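PDB 1PM4: YPM from Yersinia pseudotuberculosis, which acts as a superantigenic mitogen, a toxin that probably stimulates T cells by linking their receptors to MHC class II molecules. Local coordinates for residues G31-A36 with P71-D76; L49-N54 with W84-K89. One frame throughout, in Å; residues are numbered along the deposited sequence.

Interaction 1. Residues G31-A36 with P71-D76; sequences GGELYA and PLKYED
Two antiparallel strands of a jelly-roll sheet meet where Gly-32 to Ala-36 runs beside Leu-72 to Asp-76, their axes 160° apart in direction. Six backbone hydrogen bonds join three hydrogen-bonded pairs, Gly-32 with Asp-76, Leu-34 with Tyr-74 and Ala-36 with Leu-72. Leu-34 N reaches Tyr-74 O at 2.8 Å in an almost straight bond (177° at the hydrogen). In the pairs between, CA-H groups approach the same carbonyls, as from Tyr-35 CA to Leu-72 O at 3.3 Å.

On the face of Glu-33, Tyr-35 and Lys-73, which a second subunit partly covers, OE1 of Glu-33 lies 3.5 Å from CD of Lys-73. Their charges are too far apart for a salt bridge. A water joins them instead, accepting from Lys-73 NZ and donating to Glu-33 OE1 at 2.7 Å. Lys-73 CG, set anti to its carbonyl carbon (chi1 -58°), comes to the edge of the Tyr-35 ring, 4.1 Å from CD1. Farther along that ring, Tyr-35 CE1 touches Pro-71 CB at 3.6 Å, the two side chains lying alongside. OE1 of Glu-75 is hydrogen-bonded to the Tyr-77 hydroxyl and forms a salt bridge to Lys-87 of the second subunit.

On the other face, Leu-34 CD1 meets the edge of the Tyr-74 ring, 4.2 Å from CD2. Alternate residues, here Leu-34, Ala-36, Leu-72 and Tyr-74, thus face the opposing sheet, as in a jelly-roll sandwich.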
loop_
_atom_site.group_PDB
_atom_site.type_symbol
_atom_site.label_atom_id
_atom_site.label_comp_id
_atom_site.label_asym_id
_atom_site.label_seq_id
_atom_site.Cartn_x
_atom_site.Cartn_y
_atom_site.Cartn_z
ATOM N N GLY A 31 -1.661 15.737 11.083
ATOM C CA GLY A 31 -2.248 15.314 9.827
ATOM C C GLY A 31 -1.665 15.976 8.596
ATOM O O GLY A 31 -1.450 17.192 8.563
ATOM N N GLY A 32 -1.438 15.180 7.556
ATOM C CA GLY A 32 -0.997 15.701 6.275
ATOM C C GLY A 32 -0.079 14.719 5.589
ATOM O O GLY A 32 -0.192 13.515 5.825
ATOM N N GLU A 33 0.803 15.207 4.735
ATOM C CA GLU A 33 1.590 14.328 3.918
ATOM C C GLU A 33 2.961 14.070 4.596
ATOM O O GLU A 33 3.626 14.961 5.120
ATOM C CB GLU A 33 1.780 14.901 2.497
ATOM C CG GLU A 33 2.811 14.206 1.570
ATOM C CD GLU A 33 3.154 15.031 0.309
ATOM O OE1 GLU A 33 2.258 15.181 -0.547
ATOM O OE2 GLU A 33 4.302 15.543 0.160
ATOM N N LEU A 34 3.362 12.837 4.551
ATOM C CA LEU A 34 4.699 12.442 4.879
ATOM C C LEU A 34 5.366 12.328 3.524
ATOM O O LEU A 34 4.766 11.795 2.593
ATOM C CB LEU A 34 4.665 11.101 5.561
ATOM C CG LEU A 34 4.274 11.035 7.010
ATOM C CD1 LEU A 34 4.312 9.579 7.471
ATOM C CD2 LEU A 34 5.231 11.888 7.855
ATOM N N TYR A 35 6.587 12.822 3.406
ATOM C CA TYR A 35 7.357 12.782 2.152
ATOM C C TYR A 35 8.753 12.364 2.518
ATOM O O TYR A 35 9.285 12.773 3.549
ATOM C CB TYR A 35 7.348 14.154 1.504
ATOM C CG TYR A 35 8.401 14.373 0.480
ATOM C CD1 TYR A 35 8.119 14.199 -0.834
ATOM C CD2 TYR A 35 9.694 14.750 0.831
ATOM C CE1 TYR A 35 9.084 14.393 -1.799
ATOM C CE2 TYR A 35 10.663 14.920 -0.117
ATOM C CZ TYR A 35 10.358 14.742 -1.424
ATOM O OH TYR A 35 11.268 14.919 -2.450
ATOM N N ALA A 36 9.361 11.533 1.686
ATOM C CA ALA A 36 10.786 11.284 1.811
ATOM C C ALA A 36 11.310 10.852 0.473
ATOM O O ALA A 36 10.584 10.358 -0.353
ATOM C CB ALA A 36 11.119 10.225 2.875
ATOM N N PRO A 71 10.511 9.555 -4.915
ATOM C CA PRO A 71 9.859 9.997 -3.667
ATOM C C PRO A 71 8.677 9.147 -3.251
ATOM O O PRO A 71 7.982 8.553 -4.094
ATOM C CB PRO A 71 9.488 11.473 -3.903
ATOM C CG PRO A 71 9.944 11.797 -5.272
ATOM C CD PRO A 71 10.560 10.602 -5.959
ATOM N N LEU A 72 8.525 9.030 -1.937
ATOM C CA LEU A 72 7.496 8.309 -1.255
ATOM C C LEU A 72 6.639 9.370 -0.594
ATOM O O LEU A 72 7.157 10.173 0.196
ATOM C CB LEU A 72 8.126 7.463 -0.196
ATOM C CG LEU A 72 7.408 6.312 0.431
ATOM C CD1 LEU A 72 8.473 5.259 0.860
ATOM C CD2 LEU A 72 6.498 6.768 1.580
ATOM N N LYS A 73 5.361 9.369 -0.916
ATOM C CA LYS A 73 4.390 10.281 -0.288
ATOM C C LYS A 73 3.261 9.476 0.273
ATOM O O LYS A 73 2.839 8.493 -0.361
ATOM C CB LYS A 73 3.813 11.235 -1.315
ATOM C CG LYS A 73 4.815 12.068 -2.020
ATOM C CD LYS A 73 4.170 13.223 -2.729
ATOM C CE LYS A 73 5.138 13.883 -3.671
ATOM N NZ LYS A 73 4.535 14.960 -4.427
ATOM N N TYR A 74 2.759 9.912 1.431
ATOM C CA TYR A 74 1.679 9.217 2.137
ATOM C C TYR A 74 0.896 10.172 3.037
ATOM O O TYR A 74 1.462 10.862 3.839
ATOM C CB TYR A 74 2.266 8.075 2.979
ATOM C CG TYR A 74 1.295 7.437 3.940
ATOM C CD1 TYR A 74 0.427 6.465 3.543
ATOM C CD2 TYR A 74 1.257 7.873 5.236
ATOM C CE1 TYR A 74 -0.487 5.941 4.461
ATOM C CE2 TYR A 74 0.375 7.356 6.146
ATOM C CZ TYR A 74 -0.489 6.416 5.758
ATOM O OH TYR A 74 -1.326 5.925 6.771
ATOM N N GLU A 75 -0.427 10.197 2.919
ATOM C CA GLU A 75 -1.242 11.104 3.682
ATOM C C GLU A 75 -1.900 10.372 4.777
ATOM O O GLU A 75 -2.541 9.385 4.520
ATOM C CB GLU A 75 -2.408 11.711 2.838
ATOM C CG GLU A 75 -2.007 12.404 1.607
ATOM C CD GLU A 75 -3.039 13.344 1.041
ATOM O OE1 GLU A 75 -4.142 13.429 1.525
ATOM O OE2 GLU A 75 -2.660 13.915 0.081
ATOM N N ASP A 76 -1.817 10.942 5.974
ATOM C CA ASP A 76 -2.381 10.444 7.204
ATOM C C ASP A 76 -3.132 11.586 7.875
ATOM O O ASP A 76 -2.556 12.660 8.029
ATOM C CB ASP A 76 -1.181 10.069 8.111
ATOM C CG ASP A 76 -1.576 9.257 9.253
ATOM O OD1 ASP A 76 -2.223 9.827 10.149
ATOM O OD2 ASP A 76 -1.309 8.033 9.314
HETATM O O HOH W 1 2.679 16.076 -3.101
#

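Interaction 2. Residues L49-N54 with W84-K89; sequences LILLRN and WIWKIK
Leu-51 and Trp-86 meet in the closely packed core of this contact. With its CG anti to the backbone N (chi1 175°), Leu-51 carries CD1 over one face of the indole, 4.0 Å from the centroid of the six-membered ring and 18° off the ring normal, a CH-pi contact. Trp-84 CD1 lies over the same indole, and Leu-51 CD1 also reaches Trp-84 CB at 3.8 Å. Beside them Leu-49 CD1 packs on Trp-86 CB at 4.0 Å. Arg-53 NH2 approaches Trp-84 CE3 at 3.6 Å, the guanidinium plane steeply turned from the ring at 81°. Arg-53 NE pairs with Asp-76.

On the opposite face, approached by a third subunit, cross-strand side-chain contacts are fewer and mostly longer. Leu-52 CD1 meets Ile-85 CG2 at 3.9 Å, while CB of Lys-87 approaches Ile-50 CB at 4.2 Å; its extended chain leads away to Glu-75 of the third subunit. Four backbone bonds hold the strands together, among them Leu-52 N to Ile-85 O at 2.7 Å. At the margins, partly exposed Asn-54 and Lys-89 make no contact across. The face of Leu-49, Leu-51, Trp-84 and Trp-86 meets strands 32-39 and 72-78 in the core between the two jelly-roll sheets.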
loop_
_atom_site.group_PDB
_atom_site.type_symbol
_atom_site.label_atom_id
_atom_site.label_comp_id
_atom_site.label_asym_id
_atom_site.label_seq_id
_atom_site.Cartn_x
_atom_site.Cartn_y
_atom_site.Cartn_z
ATOM N N LEU A 49 13.926 2.239 -0.070
ATOM C CA LEU A 49 13.351 2.973 1.049
ATOM C C LEU A 49 11.965 2.409 1.370
ATOM O O LEU A 49 11.083 2.358 0.495
ATOM C CB LEU A 49 13.180 4.414 0.632
ATOM C CG LEU A 49 12.571 5.336 1.672
ATOM C CD1 LEU A 49 13.431 5.507 2.928
ATOM C CD2 LEU A 49 12.281 6.758 1.107
ATOM N N ILE A 50 11.778 2.058 2.624
ATOM C CA ILE A 50 10.525 1.482 3.077
ATOM C C ILE A 50 9.981 2.353 4.199
ATOM O O ILE A 50 10.697 2.699 5.131
ATOM C CB ILE A 50 10.727 0.062 3.586
ATOM C CG1 ILE A 50 11.406 -0.789 2.539
ATOM C CG2 ILE A 50 9.377 -0.541 3.974
ATOM C CD1 ILE A 50 11.936 -2.123 3.110
ATOM N N LEU A 51 8.722 2.782 4.069
ATOM C CA LEU A 51 7.982 3.456 5.114
ATOM C C LEU A 51 7.234 2.453 5.968
ATOM O O LEU A 51 6.417 1.647 5.462
ATOM C CB LEU A 51 7.013 4.497 4.485
ATOM C CG LEU A 51 6.069 5.189 5.507
ATOM C CD1 LEU A 51 6.786 5.920 6.712
ATOM C CD2 LEU A 51 5.143 6.103 4.805
ATOM N N LEU A 52 7.575 2.436 7.261
ATOM C CA LEU A 52 6.856 1.630 8.218
ATOM C C LEU A 52 6.044 2.506 9.164
ATOM O O LEU A 52 6.487 3.615 9.551
ATOM C CB LEU A 52 7.820 0.795 8.981
ATOM C CG LEU A 52 8.868 0.010 8.156
ATOM C CD1 LEU A 52 10.002 -0.245 9.097
ATOM C CD2 LEU A 52 8.271 -1.201 7.722
ATOM N N ARG A 53 4.891 1.990 9.570
ATOM C CA ARG A 53 4.065 2.627 10.595
ATOM C C ARG A 53 3.839 1.719 11.780
ATOM O O ARG A 53 3.734 0.516 11.616
ATOM C CB ARG A 53 2.728 3.127 10.018
ATOM C CG ARG A 53 2.523 4.612 10.435
ATOM C CD ARG A 53 1.236 5.356 9.973
ATOM N NE ARG A 53 1.295 6.840 10.011
ATOM C CZ ARG A 53 1.928 7.577 10.934
ATOM N NH1 ARG A 53 2.604 7.027 11.926
ATOM N NH2 ARG A 53 1.900 8.898 10.855
ATOM N N ASN A 54 3.746 2.291 12.978
ATOM C CA ASN A 54 3.359 1.511 14.134
ATOM C C ASN A 54 1.827 1.421 14.121
ATOM O O ASN A 54 1.127 2.418 14.135
ATOM C CB ASN A 54 3.868 2.107 15.439
ATOM C CG ASN A 54 3.996 1.053 16.561
ATOM O OD1 ASN A 54 4.867 1.140 17.459
ATOM N ND2 ASN A 54 3.127 0.038 16.499
ATOM N N TRP A 84 6.626 6.945 12.751
ATOM C CA TRP A 84 6.895 6.247 11.508
ATOM C C TRP A 84 8.370 5.970 11.501
ATOM O O TRP A 84 9.132 6.652 12.192
ATOM C CB TRP A 84 6.483 7.120 10.319
ATOM C CG TRP A 84 7.076 8.429 10.217
ATOM C CD1 TRP A 84 8.261 8.732 9.667
ATOM C CD2 TRP A 84 6.478 9.696 10.620
ATOM N NE1 TRP A 84 8.470 10.083 9.699
ATOM C CE2 TRP A 84 7.396 10.710 10.282
ATOM C CE3 TRP A 84 5.256 10.053 11.211
ATOM C CZ2 TRP A 84 7.165 12.096 10.547
ATOM C CZ3 TRP A 84 4.996 11.424 11.475
ATOM C CH2 TRP A 84 5.952 12.426 11.135
ATOM N N ILE A 85 8.762 4.998 10.699
ATOM C CA ILE A 85 10.165 4.709 10.396
ATOM C C ILE A 85 10.403 4.638 8.912
ATOM O O ILE A 85 9.645 4.003 8.121
ATOM C CB ILE A 85 10.567 3.402 11.039
ATOM C CG1 ILE A 85 10.706 3.612 12.531
ATOM C CG2 ILE A 85 11.932 2.804 10.465
ATOM C CD1 ILE A 85 10.819 2.266 13.209
ATOM N N TRP A 86 11.470 5.305 8.510
ATOM C CA TRP A 86 12.062 5.154 7.212
ATOM C C TRP A 86 13.183 4.096 7.313
ATOM O O TRP A 86 14.150 4.307 8.024
ATOM C CB TRP A 86 12.711 6.469 6.795
ATOM C CG TRP A 86 11.745 7.607 6.799
ATOM C CD1 TRP A 86 11.833 8.700 7.619
ATOM C CD2 TRP A 86 10.685 7.879 5.867
ATOM N NE1 TRP A 86 10.795 9.549 7.365
ATOM C CE2 TRP A 86 10.087 9.123 6.282
ATOM C CE3 TRP A 86 10.108 7.200 4.820
ATOM C CZ2 TRP A 86 9.014 9.666 5.668
ATOM C CZ3 TRP A 86 8.964 7.755 4.202
ATOM C CH2 TRP A 86 8.453 9.006 4.619
ATOM N N LYS A 87 13.017 2.971 6.636
ATOM C CA LYS A 87 14.068 1.981 6.574
ATOM C C LYS A 87 14.791 2.042 5.234
ATOM O O LYS A 87 14.155 1.949 4.186
ATOM C CB LYS A 87 13.449 0.595 6.734
ATOM C CG LYS A 87 14.392 -0.524 6.596
ATOM C CD LYS A 87 13.798 -1.864 7.078
ATOM C CE LYS A 87 14.761 -2.941 6.954
ATOM N NZ LYS A 87 14.177 -4.369 7.190
ATOM N N ILE A 88 16.079 2.214 5.297
ATOM C CA ILE A 88 16.981 2.279 4.158
ATOM C C ILE A 88 17.691 0.948 4.102
ATOM O O ILE A 88 18.446 0.593 5.037
ATOM C CB ILE A 88 18.061 3.409 4.319
ATOM C CG1 ILE A 88 17.354 4.788 4.445
ATOM C CG2 ILE A 88 18.989 3.439 3.139
ATOM C CD1 ILE A 88 18.213 5.903 5.037
ATOM N N LYS A 89 17.523 0.252 2.984
ATOM C CA LYS A 89 18.192 -0.996 2.754
ATOM C C LYS A 89 19.208 -0.809 1.633
ATOM O O LYS A 89 18.835 -0.364 0.560
ATOM C CB LYS A 89 17.221 -2.120 2.426
ATOM C CG LYS A 89 17.907 -3.477 2.101
ATOM C CD LYS A 89 18.930 -4.075 3.143
ATOM C CE LYS A 89 19.625 -5.377 2.691
ATOM N NZ LYS A 89 20.213 -6.327 3.776
#

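Followed from the N terminus, the chain lays down strands 6-13 and 18-23, then 31-36 as the first half of interaction 1. It passes to the other sheet, where 49-54 opens interaction 2, and returns after strand 59-67 so that 71-76 closes the first loop. Segment 84-89 then closes the second. The contacts therefore cross: each has one segment inside the other's loop. Each joins two neighbouring strands of its own sheet, and the sheets meet where Leu-34 packs on Trp-84, Ala-36 on Trp-86 and Leu-72 on Leu-51, with an Asp-76 to Arg-53 salt bridge besides. Apart from the 47-54/59-67 pair, successive strands alternate between the sheets, which illustrates how a jelly roll builds its sandwich.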